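Transcription termination factor FttA (Methanosarcina mazei, PDB 2XR1) probably terminates transcription by cleaving RNA at the polymerase exit channel and degrading the released transcript 5' to 3', using two bound zinc ions. Local coordinates at residues Arg175-Lys180 with Thr204-Ile209; Val195-Phe200 with Met223-Tyr228; Val415-Ala420 with Asn532-Val537. One frame throughout, in Å; residues are numbered along the deposited sequence. Where two conformers were deposited one is given.

Contact 1: Arg175-Lys180 with Thr204-Ile209; sequences RECTSK and TPESRI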
ATOM      1  N   ARG B 175       6.467 -18.845 -15.010  1.00 51.92           N
ATOM      2  CA  ARG B 175       5.032 -18.881 -15.159  1.00 54.86           C
ATOM      3  C   ARG B 175       4.677 -17.815 -16.190  1.00 56.40           C
ATOM      4  O   ARG B 175       5.455 -16.869 -16.422  1.00 54.49           O
ATOM      5  CB  ARG B 175       4.336 -18.619 -13.825  1.00 53.76           C
ATOM      6  CG  ARG B 175       4.418 -17.172 -13.341  1.00 51.93           C
ATOM      7  CD  ARG B 175       3.762 -17.003 -12.002  1.00 51.64           C
ATOM      8  NE  ARG B 175       3.794 -15.617 -11.519  1.00 48.76           N
ATOM      9  CZ  ARG B 175       4.842 -15.042 -10.939  1.00 47.68           C
ATOM     10  NH1 ARG B 175       5.981 -15.714 -10.785  1.00 50.88           N
ATOM     11  NH2 ARG B 175       4.771 -13.791 -10.525  1.00 44.05           N
ATOM     12  N   GLU B 176       3.519 -17.970 -16.820  1.00 60.72           N
ATOM     13  CA  GLU B 176       3.064 -17.003 -17.827  1.00 63.09           C
ATOM     14  C   GLU B 176       2.348 -15.798 -17.183  1.00 62.66           C
ATOM     15  O   GLU B 176       1.795 -15.898 -16.086  1.00 62.80           O
ATOM     16  CB  GLU B 176       2.201 -17.708 -18.903  1.00 67.53           C
ATOM     17  CG  GLU B 176       3.064 -18.611 -19.859  1.00 70.63           C
ATOM     18  CD  GLU B 176       2.272 -19.338 -20.899  1.00 78.07           C
ATOM     19  OE1 GLU B 176       1.051 -19.064 -20.972  1.00 82.04           O
ATOM     20  OE2 GLU B 176       2.869 -20.172 -21.654  1.00 81.70           O
ATOM     21  N   CYS B 177       2.418 -14.648 -17.859  1.00 62.99           N
ATOM     22  CA  CYS B 177       1.778 -13.405 -17.412  1.00 62.13           C
ATOM     23  C   CYS B 177       0.269 -13.587 -17.547  1.00 65.02           C
ATOM     24  O   CYS B 177      -0.184 -14.350 -18.405  1.00 68.04           O
ATOM     25  CB  CYS B 177       2.247 -12.217 -18.261  1.00 61.34           C
ATOM     26  SG  CYS B 177       3.840 -11.457 -17.770  1.00 60.56           S
ATOM     27  N   THR B 178      -0.502 -12.913 -16.689  1.00 64.54           N
ATOM     28  CA  THR B 178      -1.986 -13.050 -16.671  1.00 67.27           C
ATOM     29  C   THR B 178      -2.797 -11.743 -16.535  1.00 66.67           C
ATOM     30  O   THR B 178      -4.030 -11.787 -16.562  1.00 69.15           O
ATOM     31  CB  THR B 178      -2.455 -13.988 -15.523  1.00 68.28           C
ATOM     32  OG1 THR B 178      -1.817 -13.611 -14.291  1.00 65.42           O
ATOM     33  CG2 THR B 178      -2.146 -15.443 -15.874  1.00 70.12           C
ATOM     34  N   SER B 179      -2.137 -10.596 -16.388  1.00 63.34           N
ATOM     35  CA  SER B 179      -2.866  -9.340 -16.351  1.00 63.00           C
ATOM     36  C   SER B 179      -2.777  -8.600 -17.673  1.00 63.50           C
ATOM     37  O   SER B 179      -1.721  -8.548 -18.318  1.00 62.17           O
ATOM     38  CB  SER B 179      -2.365  -8.433 -15.224  1.00 60.03           C
ATOM     39  OG  SER B 179      -3.267  -7.350 -15.025  1.00 60.80           O
ATOM     40  N   LYS B 180      -3.901  -8.003 -18.044  1.00 65.42           N
ATOM     41  CA  LYS B 180      -3.956  -7.056 -19.144  1.00 66.48           C
ATOM     42  C   LYS B 180      -3.760  -5.610 -18.635  1.00 63.85           C
ATOM     43  O   LYS B 180      -4.170  -4.669 -19.328  1.00 65.07           O
ATOM     44  CB  LYS B 180      -5.299  -7.214 -19.865  1.00 70.93           C
ATOM     45  CG  LYS B 180      -5.435  -6.538 -21.259  1.00 76.49           C
ATOM     46  CD  LYS B 180      -4.107  -6.416 -22.056  1.00 77.91           C
ATOM     47  CE  LYS B 180      -4.392  -5.876 -23.486  1.00 82.45           C
ATOM     48  NZ  LYS B 180      -3.211  -5.170 -24.093  1.00 81.56           N
ATOM     49  N   THR B 204       4.221  -5.067  -9.375  1.00 30.55           N
ATOM     50  CA  THR B 204       3.561  -4.917 -10.651  1.00 31.63           C
ATOM     51  C   THR B 204       2.326  -5.764 -10.520  1.00 33.26           C
ATOM     52  O   THR B 204       2.088  -6.324  -9.478  1.00 32.61           O
ATOM     53  CB  THR B 204       4.454  -5.396 -11.828  1.00 31.60           C
ATOM     54  OG1 THR B 204       4.417  -6.838 -11.949  1.00 32.51           O
ATOM     55  CG2 THR B 204       5.845  -4.910 -11.624  1.00 28.24           C
ATOM     56  N   PRO B 205       1.521  -5.836 -11.569  1.00 35.17           N
ATOM     57  CA  PRO B 205       0.359  -6.704 -11.455  1.00 37.49           C
ATOM     58  C   PRO B 205       0.705  -8.181 -11.323  1.00 38.33           C
ATOM     59  O   PRO B 205      -0.113  -8.959 -10.800  1.00 39.78           O
ATOM     60  CB  PRO B 205      -0.424  -6.435 -12.752  1.00 39.38           C
ATOM     61  CG  PRO B 205       0.001  -5.081 -13.197  1.00 38.27           C
ATOM     62  CD  PRO B 205       1.400  -4.849 -12.656  1.00 35.41           C
ATOM     63  N   GLU B 206       1.892  -8.572 -11.793  1.00 38.31           N
ATOM     64  CA  GLU B 206       2.301  -9.990 -11.780  1.00 39.92           C
ATOM     65  C   GLU B 206       3.279 -10.269 -10.642  1.00 38.24           C
ATOM     66  O   GLU B 206       3.533 -11.409 -10.318  1.00 39.16           O
ATOM     67  CB  GLU B 206       3.022 -10.375 -13.075  1.00 40.86           C
ATOM     68  CG  GLU B 206       2.403  -9.865 -14.389  1.00 45.63           C
ATOM     69  CD  GLU B 206       1.209 -10.682 -14.884  1.00 53.03           C
ATOM     70  OE1 GLU B 206       0.946 -11.791 -14.341  1.00 57.17           O
ATOM     71  OE2 GLU B 206       0.534 -10.213 -15.848  1.00 58.69           O
ATOM     72  N   SER B 207       3.866  -9.250 -10.047  1.00 36.03           N
ATOM     73  CA  SER B 207       5.032  -9.512  -9.273  1.00 34.89           C
ATOM     74  C   SER B 207       5.228  -8.574  -8.112  1.00 33.41           C
ATOM     75  O   SER B 207       4.848  -7.407  -8.154  1.00 32.59           O
ATOM     76  CB  SER B 207       6.245  -9.468 -10.199  1.00 33.95           C
ATOM     77  OG  SER B 207       6.006 -10.397 -11.234  1.00 37.22           O
ATOM     78  N   ARG B 208       5.840  -9.133  -7.079  1.00 33.45           N
ATOM     79  CA  ARG B 208       6.126  -8.431  -5.854  1.00 32.94           C
ATOM     80  C   ARG B 208       7.525  -8.796  -5.452  1.00 31.48           C
ATOM     81  O   ARG B 208       7.855  -9.972  -5.362  1.00 32.22           O
ATOM     82  CB  ARG B 208       5.095  -8.824  -4.806  1.00 34.72           C
ATOM     83  CG  ARG B 208       3.726  -8.178  -5.075  1.00 36.54           C
ATOM     84  CD  ARG B 208       2.606  -9.048  -4.693  1.00 42.03           C
ATOM     85  NE  ARG B 208       2.628 -10.306  -5.449  1.00 46.53           N
ATOM     86  CZ  ARG B 208       2.015 -10.536  -6.624  1.00 48.36           C
ATOM     87  NH1 ARG B 208       1.295  -9.590  -7.228  1.00 47.25           N
ATOM     88  NH2 ARG B 208       2.137 -11.736  -7.213  1.00 50.58           N
ATOM     89  N   ILE B 209       8.360  -7.777  -5.330  1.00 29.67           N
ATOM     90  CA  ILE B 209       9.766  -7.924  -5.070  1.00 28.29           C
ATOM     91  C   ILE B 209      10.007  -7.123  -3.833  1.00 27.42           C
ATOM     92  O   ILE B 209       9.548  -6.009  -3.731  1.00 25.84           O
ATOM     93  CB  ILE B 209      10.670  -7.370  -6.258  1.00 27.27           C
ATOM     94  CG1 ILE B 209      10.296  -8.058  -7.579  1.00 29.87           C
ATOM     95  CG2 ILE B 209      12.100  -7.668  -6.048  1.00 23.78           C
ATOM     96  CD1 ILE B 209      10.257  -9.597  -7.513  1.00 29.11           C
TER

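Contact 2: Val195-Phe200 with Met223-Tyr228; sequences VGRSCF and MTPYLY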
ATOM      1  N   VAL B 195      17.381   6.129   9.429  1.00 35.02           N
ATOM      2  CA  VAL B 195      18.394   5.152   9.075  1.00 34.72           C
ATOM      3  C   VAL B 195      17.970   3.929   9.809  1.00 35.26           C
ATOM      4  O   VAL B 195      17.581   4.028  10.965  1.00 40.42           O
ATOM      5  CB  VAL B 195      19.764   5.582   9.577  1.00 35.56           C
ATOM      6  CG1 VAL B 195      20.690   4.464   9.468  1.00 36.74           C
ATOM      7  CG2 VAL B 195      20.258   6.786   8.746  1.00 35.04           C
ATOM      8  N   GLY B 196      17.974   2.778   9.185  1.00 33.65           N
ATOM      9  CA  GLY B 196      17.522   1.594   9.882  1.00 33.65           C
ATOM     10  C   GLY B 196      16.314   0.960   9.233  1.00 32.57           C
ATOM     11  O   GLY B 196      15.487   1.646   8.671  1.00 31.01           O
ATOM     12  N   ARG B 197      16.281  -0.375   9.316  1.00 32.48           N
ATOM     13  CA  ARG B 197      15.210  -1.251   8.874  1.00 32.38           C
ATOM     14  C   ARG B 197      14.678  -0.965   7.478  1.00 31.10           C
ATOM     15  O   ARG B 197      13.481  -1.006   7.255  1.00 30.96           O
ATOM     16  CB  ARG B 197      14.091  -1.322   9.901  1.00 34.38           C
ATOM     17  CG  ARG B 197      13.490   0.018  10.294  1.00 36.01           C
ATOM     18  CD  ARG B 197      12.132  -0.129  10.993  1.00 36.79           C
ATOM     19  NE  ARG B 197      11.511   1.168  11.112  1.00 37.40           N
ATOM     20  CZ  ARG B 197      10.366   1.409  11.718  1.00 40.00           C
ATOM     21  NH1 ARG B 197       9.678   0.419  12.270  1.00 42.93           N
ATOM     22  NH2 ARG B 197       9.920   2.667  11.782  1.00 40.12           N
ATOM     23  N   SER B 198      15.599  -0.704   6.555  1.00 29.77           N
ATOM     24  CA  SER B 198      15.330  -0.632   5.159  1.00 28.84           C
ATOM     25  C   SER B 198      14.584  -1.863   4.733  1.00 29.19           C
ATOM     26  O   SER B 198      14.934  -3.002   5.131  1.00 29.47           O
ATOM     27  CB  SER B 198      16.633  -0.555   4.371  1.00 28.15           C
ATOM     28  OG  SER B 198      17.257   0.744   4.420  1.00 31.06           O
ATOM     29  N   CYS B 199      13.562  -1.631   3.905  1.00 28.72           N
ATOM     30  CA  CYS B 199      12.697  -2.686   3.400  1.00 28.94           C
ATOM     31  C   CYS B 199      11.669  -2.037   2.451  1.00 28.33           C
ATOM     32  O   CYS B 199      10.939  -1.142   2.868  1.00 29.43           O
ATOM     33  CB  CYS B 199      11.983  -3.384   4.555  1.00 30.29           C
ATOM     34  SG  CYS B 199      10.973  -4.780   4.027  1.00 32.71           S
ATOM     35  N   PHE B 200      11.660  -2.432   1.181  1.00 26.54           N
ATOM     36  CA  PHE B 200      10.844  -1.782   0.171  1.00 26.38           C
ATOM     37  C   PHE B 200      10.134  -2.838  -0.660  1.00 27.17           C
ATOM     38  O   PHE B 200      10.637  -3.944  -0.901  1.00 26.61           O
ATOM     39  CB  PHE B 200      11.729  -0.904  -0.728  1.00 25.41           C
ATOM     40  CG  PHE B 200      12.294   0.273  -0.030  1.00 26.30           C
ATOM     41  CD1 PHE B 200      11.586   1.503  -0.005  1.00 28.10           C
ATOM     42  CD2 PHE B 200      13.476   0.177   0.658  1.00 25.93           C
ATOM     43  CE1 PHE B 200      12.080   2.597   0.677  1.00 29.02           C
ATOM     44  CE2 PHE B 200      13.976   1.293   1.373  1.00 28.50           C
ATOM     45  CZ  PHE B 200      13.281   2.503   1.377  1.00 28.34           C
ATOM     46  N   MET B 223      12.519  -2.992  17.069  1.00 53.80           N
ATOM     47  CA  MET B 223      11.720  -2.417  15.952  1.00 51.21           C
ATOM     48  C   MET B 223      12.031  -2.993  14.561  1.00 46.98           C
ATOM     49  O   MET B 223      13.140  -2.943  14.072  1.00 45.57           O
ATOM     50  CB  MET B 223      11.888  -0.888  15.908  1.00 51.10           C
ATOM     51  CG  MET B 223      10.588  -0.087  15.771  1.00 53.88           C
ATOM     52  SD  MET B 223      10.792   1.752  15.932  1.00 59.41           S
ATOM     53  CE  MET B 223      10.150   2.054  17.597  1.00 62.63           C
ATOM     54  N   THR B 224      11.017  -3.544  13.928  1.00 45.09           N
ATOM     55  CA  THR B 224      11.164  -4.176  12.652  1.00 41.36           C
ATOM     56  C   THR B 224      10.517  -3.308  11.589  1.00 38.28           C
ATOM     57  O   THR B 224       9.830  -2.356  11.896  1.00 38.39           O
ATOM     58  CB  THR B 224      10.447  -5.531  12.664  1.00 42.66           C
ATOM     59  OG1 THR B 224       9.039  -5.310  12.736  1.00 45.53           O
ATOM     60  CG2 THR B 224      10.880  -6.376  13.855  1.00 42.64           C
ATOM     61  N   PRO B 225      10.748  -3.621  10.324  1.00 35.23           N
ATOM     62  CA  PRO B 225       9.908  -3.015   9.306  1.00 34.17           C
ATOM     63  C   PRO B 225       8.435  -3.452   9.488  1.00 35.85           C
ATOM     64  O   PRO B 225       8.159  -4.411  10.220  1.00 36.19           O
ATOM     65  CB  PRO B 225      10.463  -3.577   8.024  1.00 31.84           C
ATOM     66  CG  PRO B 225      11.835  -4.025   8.361  1.00 31.68           C
ATOM     67  CD  PRO B 225      11.834  -4.421   9.762  1.00 33.54           C
ATOM     68  N   TYR B 226       7.510  -2.730   8.857  1.00 35.81           N
ATOM     69  CA  TYR B 226       6.099  -3.088   8.934  1.00 38.36           C
ATOM     70  C   TYR B 226       5.808  -4.296   8.030  1.00 38.18           C
ATOM     71  O   TYR B 226       5.225  -4.166   6.958  1.00 37.30           O
ATOM     72  CB  TYR B 226       5.189  -1.888   8.562  1.00 39.20           C
ATOM     73  CG  TYR B 226       5.312  -0.709   9.486  1.00 39.19           C
ATOM     74  CD1 TYR B 226       4.582  -0.638  10.623  1.00 43.61           C
ATOM     75  CD2 TYR B 226       6.211   0.301   9.225  1.00 38.75           C
ATOM     76  CE1 TYR B 226       4.736   0.440  11.504  1.00 46.56           C
ATOM     77  CE2 TYR B 226       6.374   1.349  10.069  1.00 39.50           C
ATOM     78  CZ  TYR B 226       5.650   1.419  11.194  1.00 43.35           C
ATOM     79  OH  TYR B 226       5.799   2.477  12.017  1.00 48.06           O
ATOM     80  N   LEU B 227       6.209  -5.477   8.483  1.00 39.45           N
ATOM     81  CA  LEU B 227       6.050  -6.687   7.695  1.00 39.48           C
ATOM     82  C   LEU B 227       4.637  -7.278   7.786  1.00 42.22           C
ATOM     83  O   LEU B 227       4.355  -8.211   7.039  1.00 42.86           O
ATOM     84  CB  LEU B 227       7.058  -7.751   8.119  1.00 39.17           C
ATOM     85  CG  LEU B 227       8.535  -7.440   7.902  1.00 38.53           C
ATOM     86  CD1 LEU B 227       9.450  -8.563   8.447  1.00 38.91           C
ATOM     87  CD2 LEU B 227       8.827  -7.146   6.408  1.00 35.34           C
ATOM     88  N   TYR B 228       3.751  -6.752   8.637  1.00 43.41           N
ATOM     89  CA  TYR B 228       2.501  -7.465   8.955  1.00 46.08           C
ATOM     90  C   TYR B 228       1.292  -6.903   8.166  1.00 46.06           C
ATOM     91  O   TYR B 228       0.146  -7.227   8.463  1.00 49.37           O
ATOM     92  CB  TYR B 228       2.290  -7.512  10.487  0.50 49.12           C
ATOM     93  CG  TYR B 228       3.536  -8.050  11.194  0.50 50.63           C
ATOM     94  CD1 TYR B 228       4.609  -7.207  11.481  0.50 51.04           C
ATOM     95  CD2 TYR B 228       3.673  -9.408  11.505  0.50 52.80           C
ATOM     96  CE1 TYR B 228       5.762  -7.687  12.089  0.50 50.77           C
ATOM     97  CE2 TYR B 228       4.830  -9.896  12.114  0.50 52.76           C
ATOM     98  CZ  TYR B 228       5.867  -9.029  12.399  0.50 51.57           C
ATOM     99  OH  TYR B 228       7.019  -9.478  12.999  0.50 49.75           O
TER

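Contact 3: Val415-Ala420 with Asn532-Val537; sequences VIPAFA and NTLVFV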
ATOM      1  N   VAL B 415      40.759   3.764  20.952  1.00 44.58           N
ATOM      2  CA  VAL B 415      39.631   2.868  20.689  1.00 43.54           C
ATOM      3  C   VAL B 415      38.847   3.415  19.496  1.00 41.42           C
ATOM      4  O   VAL B 415      38.519   4.573  19.467  1.00 41.32           O
ATOM      5  CB  VAL B 415      38.712   2.739  21.925  1.00 44.73           C
ATOM      6  CG1 VAL B 415      37.448   1.973  21.589  1.00 42.92           C
ATOM      7  CG2 VAL B 415      39.482   2.081  23.105  1.00 46.33           C
ATOM      8  N   ILE B 416      38.608   2.578  18.498  1.00 40.32           N
ATOM      9  CA  ILE B 416      37.938   2.975  17.268  1.00 39.03           C
ATOM     10  C   ILE B 416      36.800   2.007  16.991  1.00 38.51           C
ATOM     11  O   ILE B 416      37.042   0.938  16.455  1.00 38.15           O
ATOM     12  CB  ILE B 416      38.899   2.883  16.052  1.00 38.65           C
ATOM     13  CG1 ILE B 416      40.260   3.514  16.366  1.00 40.05           C
ATOM     14  CG2 ILE B 416      38.270   3.490  14.845  1.00 36.02           C
ATOM     15  CD1 ILE B 416      41.073   3.879  15.126  1.00 39.17           C
ATOM     16  N   PRO B 417      35.570   2.346  17.385  1.00 38.93           N
ATOM     17  CA  PRO B 417      34.451   1.492  17.061  1.00 38.88           C
ATOM     18  C   PRO B 417      34.263   1.389  15.585  1.00 37.24           C
ATOM     19  O   PRO B 417      34.555   2.317  14.877  1.00 36.47           O
ATOM     20  CB  PRO B 417      33.253   2.203  17.675  1.00 39.12           C
ATOM     21  CG  PRO B 417      33.668   3.557  17.790  1.00 39.96           C
ATOM     22  CD  PRO B 417      35.121   3.527  18.119  1.00 39.86           C
ATOM     23  N   ALA B 418      33.795   0.232  15.144  1.00 37.61           N
ATOM     24  CA  ALA B 418      33.741  -0.117  13.736  1.00 36.49           C
ATOM     25  C   ALA B 418      32.737  -1.224  13.544  1.00 36.53           C
ATOM     26  O   ALA B 418      32.376  -1.915  14.465  1.00 37.67           O
ATOM     27  CB  ALA B 418      35.100  -0.598  13.294  1.00 36.10           C
ATOM     28  N   PHE B 419      32.310  -1.408  12.317  1.00 36.08           N
ATOM     29  CA  PHE B 419      31.547  -2.584  11.939  1.00 36.00           C
ATOM     30  C   PHE B 419      32.481  -3.664  11.496  1.00 35.39           C
ATOM     31  O   PHE B 419      33.609  -3.372  11.109  1.00 34.61           O
ATOM     32  CB  PHE B 419      30.547  -2.206  10.840  1.00 35.33           C
ATOM     33  CG  PHE B 419      29.498  -1.265  11.329  1.00 36.75           C
ATOM     34  CD1 PHE B 419      28.410  -1.742  12.039  1.00 39.53           C
ATOM     35  CD2 PHE B 419      29.645   0.102  11.154  1.00 37.76           C
ATOM     36  CE1 PHE B 419      27.436  -0.852  12.540  1.00 40.89           C
ATOM     37  CE2 PHE B 419      28.696   0.984  11.634  1.00 38.82           C
ATOM     38  CZ  PHE B 419      27.587   0.508  12.322  1.00 39.85           C
ATOM     39  N   ALA B 420      32.031  -4.913  11.592  1.00 35.94           N
ATOM     40  CA  ALA B 420      32.828  -6.024  11.101  1.00 36.80           C
ATOM     41  C   ALA B 420      33.263  -5.767   9.675  1.00 36.72           C
ATOM     42  O   ALA B 420      34.443  -5.959   9.345  1.00 37.43           O
ATOM     43  CB  ALA B 420      32.073  -7.297  11.170  1.00 37.76           C
ATOM     44  N   ASN B 532      43.883   8.629  26.819  1.00 66.25           N
ATOM     45  CA  ASN B 532      43.279   7.846  25.743  1.00 62.15           C
ATOM     46  C   ASN B 532      42.425   8.662  24.790  1.00 59.62           C
ATOM     47  O   ASN B 532      42.141   9.836  25.047  1.00 61.60           O
ATOM     48  CB  ASN B 532      42.400   6.753  26.334  1.00 62.61           C
ATOM     49  CG  ASN B 532      43.187   5.739  27.116  1.00 64.99           C
ATOM     50  OD1 ASN B 532      44.331   5.429  26.778  1.00 63.98           O
ATOM     51  ND2 ASN B 532      42.576   5.206  28.168  1.00 67.48           N
ATOM     52  N   THR B 533      42.000   8.030  23.693  1.00 56.03           N
ATOM     53  CA  THR B 533      41.175   8.675  22.690  1.00 52.96           C
ATOM     54  C   THR B 533      40.125   7.753  22.086  1.00 50.63           C
ATOM     55  O   THR B 533      40.360   6.559  21.893  1.00 50.05           O
ATOM     56  CB  THR B 533      42.032   9.195  21.554  1.00 51.52           C
ATOM     57  OG1 THR B 533      43.045  10.054  22.086  1.00 54.20           O
ATOM     58  CG2 THR B 533      41.178   9.989  20.558  1.00 49.87           C
ATOM     59  N   LEU B 534      38.963   8.324  21.771  1.00 49.29           N
ATOM     60  CA  LEU B 534      37.890   7.570  21.172  1.00 47.45           C
ATOM     61  C   LEU B 534      37.626   8.137  19.786  1.00 44.82           C
ATOM     62  O   LEU B 534      37.189   9.281  19.681  1.00 45.16           O
ATOM     63  CB  LEU B 534      36.631   7.678  22.042  1.00 49.07           C
ATOM     64  CG  LEU B 534      35.388   6.934  21.536  1.00 47.29           C
ATOM     65  CD1 LEU B 534      35.616   5.453  21.692  1.00 46.89           C
ATOM     66  CD2 LEU B 534      34.141   7.413  22.286  1.00 47.76           C
ATOM     67  N   VAL B 535      37.856   7.344  18.735  1.00 42.65           N
ATOM     68  CA  VAL B 535      37.875   7.879  17.373  1.00 40.64           C
ATOM     69  C   VAL B 535      36.631   7.490  16.610  1.00 38.98           C
ATOM     70  O   VAL B 535      36.435   6.328  16.307  1.00 39.18           O
ATOM     71  CB  VAL B 535      39.118   7.363  16.617  1.00 40.10           C
ATOM     72  CG1 VAL B 535      39.293   8.080  15.274  1.00 38.87           C
ATOM     73  CG2 VAL B 535      40.377   7.553  17.490  1.00 42.08           C
ATOM     74  N   PHE B 536      35.785   8.449  16.297  1.00 38.48           N
ATOM     75  CA  PHE B 536      34.641   8.185  15.428  1.00 37.53           C
ATOM     76  C   PHE B 536      34.990   8.388  13.955  1.00 35.92           C
ATOM     77  O   PHE B 536      35.329   9.487  13.557  1.00 36.36           O
ATOM     78  CB  PHE B 536      33.472   9.097  15.783  1.00 38.53           C
ATOM     79  CG  PHE B 536      32.825   8.765  17.085  1.00 40.83           C
ATOM     80  CD1 PHE B 536      32.134   7.585  17.246  1.00 40.67           C
ATOM     81  CD2 PHE B 536      32.885   9.646  18.157  1.00 43.28           C
ATOM     82  CE1 PHE B 536      31.536   7.274  18.447  1.00 42.40           C
ATOM     83  CE2 PHE B 536      32.266   9.339  19.356  1.00 44.09           C
ATOM     84  CZ  PHE B 536      31.595   8.155  19.493  1.00 44.05           C
ATOM     85  N   VAL B 537      34.856   7.338  13.152  1.00 35.12           N
ATOM     86  CA  VAL B 537      35.322   7.344  11.771  1.00 33.97           C
ATOM     87  C   VAL B 537      34.182   7.399  10.775  1.00 33.77           C
ATOM     88  O   VAL B 537      34.416   7.440   9.576  1.00 34.25           O
ATOM     89  CB  VAL B 537      36.143   6.119  11.449  1.00 33.50           C
ATOM     90  CG1 VAL B 537      37.381   6.046  12.355  1.00 34.15           C
ATOM     91  CG2 VAL B 537      35.305   4.917  11.575  1.00 32.77           C
TER

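Contact 1: Arg175-Lys180 with Thr204-Ile209
The tip of the beta hairpin joining strands 199-203 and 208-211 presents Glu206 to the backbone amides of Thr178 and Ser179, in the loop between helix 159-173 and strand 185-190. An acid suits this place because two successive amides converge on its carboxylate. Thr178 N donates to OE1 of Glu206 over 3.0 Å, and Ser179 N to OE2 over 2.8 Å with a nearly straight N-H...O angle of 164°. Both oxygens are met on their syn sides, with the donors somewhat out of the carboxylate plane. Thr178 OG1 adds a weak bond to Glu206 OE1. The acid chain bends at chi2 (-80°), and the sulfur of Cys177 lies alongside it, 4.0 Å from Glu206 CG. A second tie starts from Arg175, whose extended chain reaches over to the hairpin. There NH2 donates to Glu206 O (2.7 Å), which lies at the guanidinium edge and almost in its plane, although the N-H...O angle is bent to 131°. The same NH2 forms a salt bridge with Asp239. Beside this, Ser179 CB packs on Pro205 CB at 3.7 Å. Thr204 OG1 accepts from Glu206 N, an ST turn at the hairpin tip. The loop runs from helix 159-173 past this tip toward strand 185-190, while Thr204 and Ser207 bind Asp322, just ahead of strand 323-329 in the second sheet.

Contact 2: Val195-Phe200 with Met223-Tyr228
Arg197 NH1 donates to Thr224 O over 2.8 Å, with an N-H...O angle of 152°, and this bond fixes the arginine across the loop 223-228. The oxygen sits at the edge of the guanidinium, close to its plane, while the donor is tilted from the carbonyl plane. Arginine suits the place because its long chain, extended from CG to NE, can reach that carbonyl and still offer other N-H groups: NE forms a salt bridge with Glu194. One face of the guanidinium carries Met223 SD, 3.9 Å above the plane and toward the rim. Tyr226 comes in obliquely, its ring turned 45° from the guanidinium and CE2 4.1 Å from NH1 of Arg197. Closer to the backbone the contact turns apolar. The Pro225 ring fits against Arg197 CB through CD and CG, and its CB lies 3.8 Å from Cys199 CB. With SG of Cys199 anti to N (chi1 -176°), the sulfur is directed to Leu227 CD2, 4.0 Å away. The small Cys199 and compact Pro225 suit a close approach. Thr224 OG1 donates to Pro225 O, and Tyr226 centres an inverse gamma turn, so the loop turns locally there. The arginine side chain lies about 7 Å from that of the zinc ligand Asp249, putting the contact near the metal centre without making it part of the coordination. Strand 199-203 lies between 185-190 and 208-211 in the sheet, and loop 223-228 comes between strands 208-211 and 240-242; Leu189 bonds through its backbone to both Cys199 and Tyr226, and the Tyr226 ring meets Trp183 of the second subunit roughly perpendicularly.

Contact 3: Val415-Ala420 with Asn532-Val537
Ile416, on strand 414-417, branches at CB beside its parallel neighbour, strand 533-536. One branch, CG1, lies beside the Val535 side chain, 4.0 Å from Val535 CB, the two residues pointing the same way. From there chi2 (-161°) leaves CD1 beside Val535, 4.3 Å from Val535 CB, with CG2 of that valine scarcely farther. The other branch, CG2, crosses Val537 at about a right angle and meets Val537 CG1 and Val535 O, each at 3.7 Å. Beta-branched residues suit such strands because they fill the space close to the backbone. On the other face of the sheet, Val415 CG1 touches Leu534 CD1, which also meets Pro417 CD. Between the faces, Val415 N donates to Thr533 O (3.0 Å) and Val535 N to Val415 O (2.9 Å), the latter bond nearly straight at 169°. Pro417 has no N-H to continue the pattern; instead Pro417 CD rests 3.6 Å from Val535 O. Every touching residue is buried and the side chains meet through carbon alone, which is consistent with adhesion by apolar packing beside two backbone hydrogen bonds, between adjacent inner strands of the beta-CASP sheet.

In the fold
From the N terminus, helix 159-173 gives way to 175-180, and the chain then runs through strand 185-190 to 195-200, where contact 2 opens. Contact 1 closes at 204-209 before contact 2 closes at 223-228, so the two loops cross. Contact 1 joins the loop after helix 159-173 to a hairpin tip; contact 2 joins the segment leading into strand 199-203 to the loop before strand 240-242. Strands 199-203 and 208-211 are sheet neighbours, linking both contacts although their centres are about 25 Å apart. Contact 3 follows in series: it spans 111 residues and joins adjacent strands within the beta-CASP region, its centre about 27 Å from that of contact 2 and about 48 Å from that of contact 1.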